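Local coordinates for methyltransferase (Streptococcus mutans, PDB 2B78), which is of unproven function but probably transfers methyl groups from S-adenosyl-L-methionine, perhaps to RNA, at residues A[69-72]-A[73-77]; A[260-264]-A[265-269]. One frame throughout, in Å; residues are numbered along the deposited sequence.

Contact 1: A[69-72]-A[73-77]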
ATOM      1  N   LEU A  69      -5.631  21.662  16.761  1.00 29.99           N
ATOM      2  CA  LEU A  69      -4.593  21.144  15.873  1.00 29.64           C
ATOM      3  C   LEU A  69      -3.433  22.102  15.646  1.00 29.30           C
ATOM      4  O   LEU A  69      -3.277  22.637  14.548  1.00 32.79           O
ATOM      5  CB  LEU A  69      -5.180  20.784  14.504  1.00 28.98           C
ATOM      6  CG  LEU A  69      -6.067  19.551  14.370  1.00 28.39           C
ATOM      7  CD1 LEU A  69      -6.401  19.353  12.891  1.00 27.42           C
ATOM      8  CD2 LEU A  69      -5.349  18.332  14.920  1.00 27.72           C
ATOM      9  N   ASN A  70      -2.613  22.321  16.665  1.00 27.02           N
ATOM     10  CA  ASN A  70      -1.472  23.209  16.504  1.00 25.97           C
ATOM     11  C   ASN A  70      -0.207  22.374  16.291  1.00 24.59           C
ATOM     12  O   ASN A  70      -0.243  21.138  16.351  1.00 24.11           O
ATOM     13  CB  ASN A  70      -1.318  24.120  17.724  1.00 26.20           C
ATOM     14  CG  ASN A  70      -1.368  23.359  19.023  1.00 26.03           C
ATOM     15  OD1 ASN A  70      -0.911  22.219  19.100  1.00 27.22           O
ATOM     16  ND2 ASN A  70      -1.911  23.989  20.066  1.00 26.70           N
ATOM     17  N   VAL A  71       0.914  23.038  16.040  1.00 22.88           N
ATOM     18  CA  VAL A  71       2.149  22.308  15.793  1.00 20.67           C
ATOM     19  C   VAL A  71       2.516  21.346  16.927  1.00 20.57           C
ATOM     20  O   VAL A  71       3.035  20.253  16.677  1.00 19.87           O
ATOM     21  CB  VAL A  71       3.322  23.291  15.481  1.00 20.06           C
ATOM     22  CG1 VAL A  71       3.610  24.178  16.672  1.00 18.62           C
ATOM     23  CG2 VAL A  71       4.554  22.507  15.062  1.00 20.17           C
ATOM     24  N   THR A  72       2.226  21.721  18.170  1.00 19.53           N
ATOM     25  CA  THR A  72       2.548  20.845  19.294  1.00 19.46           C
ATOM     26  C   THR A  72       1.755  19.541  19.254  1.00 19.56           C
ATOM     27  O   THR A  72       2.260  18.484  19.646  1.00 20.04           O
ATOM     28  CB  THR A  72       2.296  21.541  20.648  1.00 18.11           C
ATOM     29  OG1 THR A  72       3.311  22.528  20.865  1.00 18.73           O
ATOM     30  CG2 THR A  72       2.338  20.530  21.790  1.00 15.07           C
ATOM     31  N   TYR A  73       0.518  19.614  18.782  1.00 19.70           N
ATOM     32  CA  TYR A  73      -0.308  18.419  18.705  1.00 21.68           C
ATOM     33  C   TYR A  73       0.334  17.413  17.753  1.00 20.82           C
ATOM     34  O   TYR A  73       0.311  16.213  18.008  1.00 21.32           O
ATOM     35  CB  TYR A  73      -1.711  18.766  18.217  1.00 23.63           C
ATOM     36  CG  TYR A  73      -2.646  17.577  18.230  1.00 27.44           C
ATOM     37  CD1 TYR A  73      -3.180  17.100  19.427  1.00 28.57           C
ATOM     38  CD2 TYR A  73      -2.991  16.923  17.045  1.00 28.44           C
ATOM     39  CE1 TYR A  73      -4.037  16.002  19.446  1.00 28.47           C
ATOM     40  CE2 TYR A  73      -3.850  15.822  17.054  1.00 29.19           C
ATOM     41  CZ  TYR A  73      -4.368  15.372  18.256  1.00 28.95           C
ATOM     42  OH  TYR A  73      -5.228  14.299  18.273  1.00 32.28           O
ATOM     43  N   PHE A  74       0.912  17.901  16.655  1.00 19.66           N
ATOM     44  CA  PHE A  74       1.554  17.007  15.699  1.00 18.42           C
ATOM     45  C   PHE A  74       2.899  16.498  16.208  1.00 19.01           C
ATOM     46  O   PHE A  74       3.292  15.365  15.911  1.00 18.84           O
ATOM     47  CB  PHE A  74       1.691  17.696  14.336  1.00 18.27           C
ATOM     48  CG  PHE A  74       0.383  17.851  13.611  1.00 18.31           C
ATOM     49  CD1 PHE A  74      -0.302  16.734  13.138  1.00 18.09           C
ATOM     50  CD2 PHE A  74      -0.192  19.105  13.447  1.00 17.14           C
ATOM     51  CE1 PHE A  74      -1.547  16.871  12.515  1.00 17.71           C
ATOM     52  CE2 PHE A  74      -1.430  19.249  12.828  1.00 17.77           C
ATOM     53  CZ  PHE A  74      -2.109  18.129  12.363  1.00 16.89           C
ATOM     54  N   ILE A  75       3.607  17.313  16.987  1.00 19.75           N
ATOM     55  CA  ILE A  75       4.889  16.870  17.546  1.00 19.65           C
ATOM     56  C   ILE A  75       4.614  15.637  18.421  1.00 20.00           C
ATOM     57  O   ILE A  75       5.343  14.638  18.358  1.00 20.50           O
ATOM     58  CB  ILE A  75       5.548  17.997  18.398  1.00 19.32           C
ATOM     59  CG1 ILE A  75       6.101  19.075  17.465  1.00 19.23           C
ATOM     60  CG2 ILE A  75       6.659  17.435  19.271  1.00 17.89           C
ATOM     61  CD1 ILE A  75       6.559  20.336  18.172  1.00 18.35           C
ATOM     62  N   LYS A  76       3.547  15.704  19.212  1.00 20.28           N
ATOM     63  CA  LYS A  76       3.158  14.599  20.086  1.00 22.23           C
ATOM     64  C   LYS A  76       2.833  13.362  19.251  1.00 22.48           C
ATOM     65  O   LYS A  76       3.276  12.259  19.562  1.00 22.47           O
ATOM     66  CB  LYS A  76       1.921  14.971  20.909  1.00 25.17           C
ATOM     67  CG  LYS A  76       2.088  16.190  21.818  1.00 29.65           C
ATOM     68  CD  LYS A  76       3.019  15.901  22.985  1.00 31.50           C
ATOM     69  CE  LYS A  76       3.017  17.051  23.984  1.00 32.66           C
ATOM     70  NZ  LYS A  76       3.950  16.799  25.118  1.00 31.98           N
ATOM     71  N   LEU A  77       2.046  13.548  18.195  1.00 22.15           N
ATOM     72  CA  LEU A  77       1.677  12.428  17.333  1.00 21.85           C
ATOM     73  C   LEU A  77       2.893  11.755  16.709  1.00 22.31           C
ATOM     74  O   LEU A  77       2.979  10.526  16.674  1.00 23.05           O
ATOM     75  CB  LEU A  77       0.732  12.887  16.219  1.00 20.41           C
ATOM     76  CG  LEU A  77      -0.736  13.098  16.603  1.00 20.86           C
ATOM     77  CD1 LEU A  77      -1.523  13.526  15.382  1.00 20.31           C
ATOM     78  CD2 LEU A  77      -1.310  11.792  17.180  1.00 20.23           C
TER

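Contact 2: A[260-264]-A[265-269]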
ATOM      1  N   LEU A 260      22.392  -9.277 -10.969  1.00 16.94           N
ATOM      2  CA  LEU A 260      21.818 -10.528 -11.447  1.00 17.39           C
ATOM      3  C   LEU A 260      21.905 -10.664 -12.964  1.00 16.73           C
ATOM      4  O   LEU A 260      21.585  -9.730 -13.690  1.00 18.11           O
ATOM      5  CB  LEU A 260      20.349 -10.621 -11.025  1.00 15.63           C
ATOM      6  CG  LEU A 260      20.061 -10.847  -9.537  1.00 14.80           C
ATOM      7  CD1 LEU A 260      18.615 -10.468  -9.244  1.00 11.17           C
ATOM      8  CD2 LEU A 260      20.340 -12.292  -9.164  1.00 13.95           C
ATOM      9  N   ASP A 261      22.354 -11.821 -13.441  1.00 16.39           N
ATOM     10  CA  ASP A 261      22.415 -12.050 -14.879  1.00 16.04           C
ATOM     11  C   ASP A 261      20.977 -12.342 -15.284  1.00 15.41           C
ATOM     12  O   ASP A 261      20.292 -13.124 -14.629  1.00 15.71           O
ATOM     13  CB  ASP A 261      23.296 -13.244 -15.203  1.00 17.85           C
ATOM     14  CG  ASP A 261      23.260 -13.598 -16.678  1.00 21.18           C
ATOM     15  OD1 ASP A 261      22.329 -14.310 -17.096  1.00 22.81           O
ATOM     16  OD2 ASP A 261      24.155 -13.149 -17.420  1.00 23.56           O
ATOM     17  N   MET A 262      20.511 -11.741 -16.372  1.00 15.41           N
ATOM     18  CA  MET A 262      19.119 -11.939 -16.758  1.00 14.58           C
ATOM     19  C   MET A 262      18.777 -12.940 -17.865  1.00 13.23           C
ATOM     20  O   MET A 262      17.682 -12.894 -18.424  1.00 14.30           O
ATOM     21  CB  MET A 262      18.492 -10.573 -17.054  1.00 15.40           C
ATOM     22  CG  MET A 262      18.269  -9.725 -15.776  1.00 14.84           C
ATOM     23  SD  MET A 262      17.437  -8.194 -16.104  1.00 18.55           S
ATOM     24  CE  MET A 262      15.751  -8.735 -16.372  1.00 17.68           C
ATOM     25  N   ALA A 263      19.687 -13.863 -18.153  1.00 12.81           N
ATOM     26  CA  ALA A 263      19.450 -14.874 -19.179  1.00 13.26           C
ATOM     27  C   ALA A 263      18.097 -15.556 -18.986  1.00 14.54           C
ATOM     28  O   ALA A 263      17.385 -15.844 -19.957  1.00 16.38           O
ATOM     29  CB  ALA A 263      20.562 -15.917 -19.140  1.00 14.85           C
ATOM     30  N   ASN A 264      17.737 -15.821 -17.734  1.00 13.66           N
ATOM     31  CA  ASN A 264      16.468 -16.477 -17.452  1.00 14.45           C
ATOM     32  C   ASN A 264      15.428 -15.553 -16.848  1.00 14.02           C
ATOM     33  O   ASN A 264      14.515 -16.002 -16.158  1.00 13.98           O
ATOM     34  CB  ASN A 264      16.690 -17.682 -16.536  1.00 15.24           C
ATOM     35  CG  ASN A 264      17.478 -18.783 -17.219  1.00 18.71           C
ATOM     36  OD1 ASN A 264      18.526 -19.203 -16.733  1.00 20.44           O
ATOM     37  ND2 ASN A 264      16.975 -19.250 -18.360  1.00 18.05           N
ATOM     38  N   HIS A 265      15.571 -14.258 -17.097  1.00 13.01           N
ATOM     39  CA  HIS A 265      14.613 -13.303 -16.580  1.00 13.94           C
ATOM     40  C   HIS A 265      14.131 -12.474 -17.755  1.00 14.06           C
ATOM     41  O   HIS A 265      14.908 -11.752 -18.379  1.00 14.38           O
ATOM     42  CB  HIS A 265      15.255 -12.435 -15.490  1.00 14.14           C
ATOM     43  CG  HIS A 265      15.714 -13.226 -14.302  1.00 14.54           C
ATOM     44  ND1 HIS A 265      14.834 -13.866 -13.454  1.00 13.62           N
ATOM     45  CD2 HIS A 265      16.957 -13.586 -13.894  1.00 14.42           C
ATOM     46  CE1 HIS A 265      15.512 -14.596 -12.584  1.00 13.20           C
ATOM     47  NE2 HIS A 265      16.803 -14.445 -12.830  1.00 14.04           N
ATOM     48  N   GLN A 266      12.844 -12.612 -18.063  1.00 13.28           N
ATOM     49  CA  GLN A 266      12.219 -11.909 -19.181  1.00 11.57           C
ATOM     50  C   GLN A 266      11.250 -10.820 -18.754  1.00 12.10           C
ATOM     51  O   GLN A 266      10.441 -11.021 -17.844  1.00 11.61           O
ATOM     52  CB  GLN A 266      11.455 -12.901 -20.061  1.00  8.66           C
ATOM     53  CG  GLN A 266      12.311 -13.730 -21.015  1.00 11.99           C
ATOM     54  CD  GLN A 266      13.227 -14.714 -20.307  1.00 15.23           C
ATOM     55  OE1 GLN A 266      12.783 -15.512 -19.482  1.00 16.91           O
ATOM     56  NE2 GLN A 266      14.515 -14.665 -20.636  1.00 14.37           N
ATOM     57  N   LEU A 267      11.323  -9.672 -19.424  1.00 12.90           N
ATOM     58  CA  LEU A 267      10.421  -8.562 -19.143  1.00 13.60           C
ATOM     59  C   LEU A 267       9.547  -8.396 -20.383  1.00 15.07           C
ATOM     60  O   LEU A 267      10.060  -8.200 -21.495  1.00 16.68           O
ATOM     61  CB  LEU A 267      11.195  -7.268 -18.888  1.00 13.77           C
ATOM     62  CG  LEU A 267      12.291  -7.235 -17.814  1.00 13.21           C
ATOM     63  CD1 LEU A 267      12.793  -5.812 -17.724  1.00 13.79           C
ATOM     64  CD2 LEU A 267      11.784  -7.700 -16.465  1.00 10.57           C
ATOM     65  N   VAL A 268       8.234  -8.479 -20.185  1.00 14.56           N
ATOM     66  CA  VAL A 268       7.266  -8.361 -21.265  1.00 13.02           C
ATOM     67  C   VAL A 268       6.373  -7.140 -21.085  1.00 14.03           C
ATOM     68  O   VAL A 268       5.999  -6.796 -19.968  1.00 14.53           O
ATOM     69  CB  VAL A 268       6.366  -9.619 -21.311  1.00 13.33           C
ATOM     70  CG1 VAL A 268       5.294  -9.466 -22.378  1.00  7.85           C
ATOM     71  CG2 VAL A 268       7.215 -10.859 -21.566  1.00  9.38           C
ATOM     72  N   VAL A 269       6.055  -6.461 -22.181  1.00 15.13           N
ATOM     73  CA  VAL A 269       5.155  -5.313 -22.108  1.00 16.31           C
ATOM     74  C   VAL A 269       3.936  -5.715 -22.909  1.00 16.58           C
ATOM     75  O   VAL A 269       3.974  -5.753 -24.146  1.00 18.02           O
ATOM     76  CB  VAL A 269       5.756  -4.033 -22.729  1.00 17.27           C
ATOM     77  CG1 VAL A 269       4.761  -2.879 -22.595  1.00 14.66           C
ATOM     78  CG2 VAL A 269       7.059  -3.677 -22.023  1.00 18.52           C
TER

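Contact 1: A[69-72]-A[73-77]
At the N-terminus of helix 71-83, the backbone of 69-72 runs as a loop through L69, is extended at N70 and turns at V71 into the helical path that carries through 73-77. N70 is the N-cap. The first regular turns are closed by I75 N to V71 O at 3.0 Å, with the donor in the carbonyl plane, and by K76 N to T72 O at 3.1 Å. The preceding bond of the series, F74 N to N70 O, is weak. The capping bond serves a different donor, Y73 N, which lies in the first turn: N70 OD1 accepts from it at 3.0 Å, nearly along the C=O axis, while N70 O accepts from the same N only weakly and at a bent angle. N70 reaches it because CG stands between the backbone N and the carbonyl carbon (chi1 49°), which swings the amide back over the start of the helix.

Beside the cap, L69 works through a single methyl. Its CD2 meets the ring atoms CD2 and CE2 of Y73 obliquely, 3.5 Å from Y73 CD2, and also touches CZ of F74. The Y73 ring is placed there by a first torsion that sets CG opposite the backbone N (chi1 -175°). L69 and Y73 both continue onto I62 of strand 57-63, whereas buried F74 meets F107 edge-to-face and packs on I135 and A138 of helix 132-142. The start of the helix thus packs on strand 57-63 through L69 and Y73, and on helix 132-142 through F74.

On the exposed side, T72 and K76 run alongside one another. K76 bends at chi2, and its CE comes to 4.2 Å from T72 CG2.

Contact 2: A[260-264]-A[265-269]
The H265 imidazole has the carbonyl oxygen of N264 over one face, 3.5 Å from H265 CG, while D261 O and the CA of M262 lie at its edge, in the ring plane. D261 O comes closest to the ring carbon, 3.4 Å from H265 CD2. Outside the turn, the ring of F255 from helix 247-257 meets the imidazole with the planes inclined by about 35°. The second flat group, the Q266 amide, lets A263 O approach within its own plane: NE2 donates to that oxygen at 3.2 Å, although seen from the A263 carbonyl the donor stands well above the plane. The bend of the Q266 chain at chi2 folds the amide back to the turn.

These groups surround a type I beta turn, M262 to H265, that leads into strand 265-269, the outermost strand on its side of the Rossmann-like methyltransferase sheet. The turn is closed by H265 N to M262 O, 2.8 Å long and nearly straight at the hydrogen (164°). An Asx turn overlaps its start, with D261 OD1 accepting from A263 N at 2.9 Å from above the carboxylate plane.

M262 crosses H265 at about a right angle. Its chain bends at chi3 (75°), bringing the terminal CE to 3.8 Å from H265 CB and 4.0 Å from L267 CG, so one methyl spans two residues of the strand.

The chemistry divides the work: amide donors tie up the carbonyls of M262 and A263, and the thioether methyl of M262 packs against H265 and L267. The hydrogen bond of H265 ND1 to T238 OG1 on the adjacent strand probably sets the rotation of the ring, while the neighbours within the turn only pack around it.

Contacts 1 and 2 illustrate two ways of starting a secondary-structure element, one a capped helix and the other a strand entered through a beta turn. They lie on opposite sides of the chain's centre, with their own centres 48 Å apart and nearest atoms about 37 Å apart, and do not touch. Contact 1 is remote from the S-adenosyl-L-homocysteine site. Contact 2 is nearer: the side chain of L267 is about 8 Å from that of D242 and about 11 Å from that of R246, both of which contact this ligand in a structure of this protein, though it is absent from this chain. V268 also shares a backbone hydrogen bond with D242, so strand 265-269 is linked directly to a residue of that site.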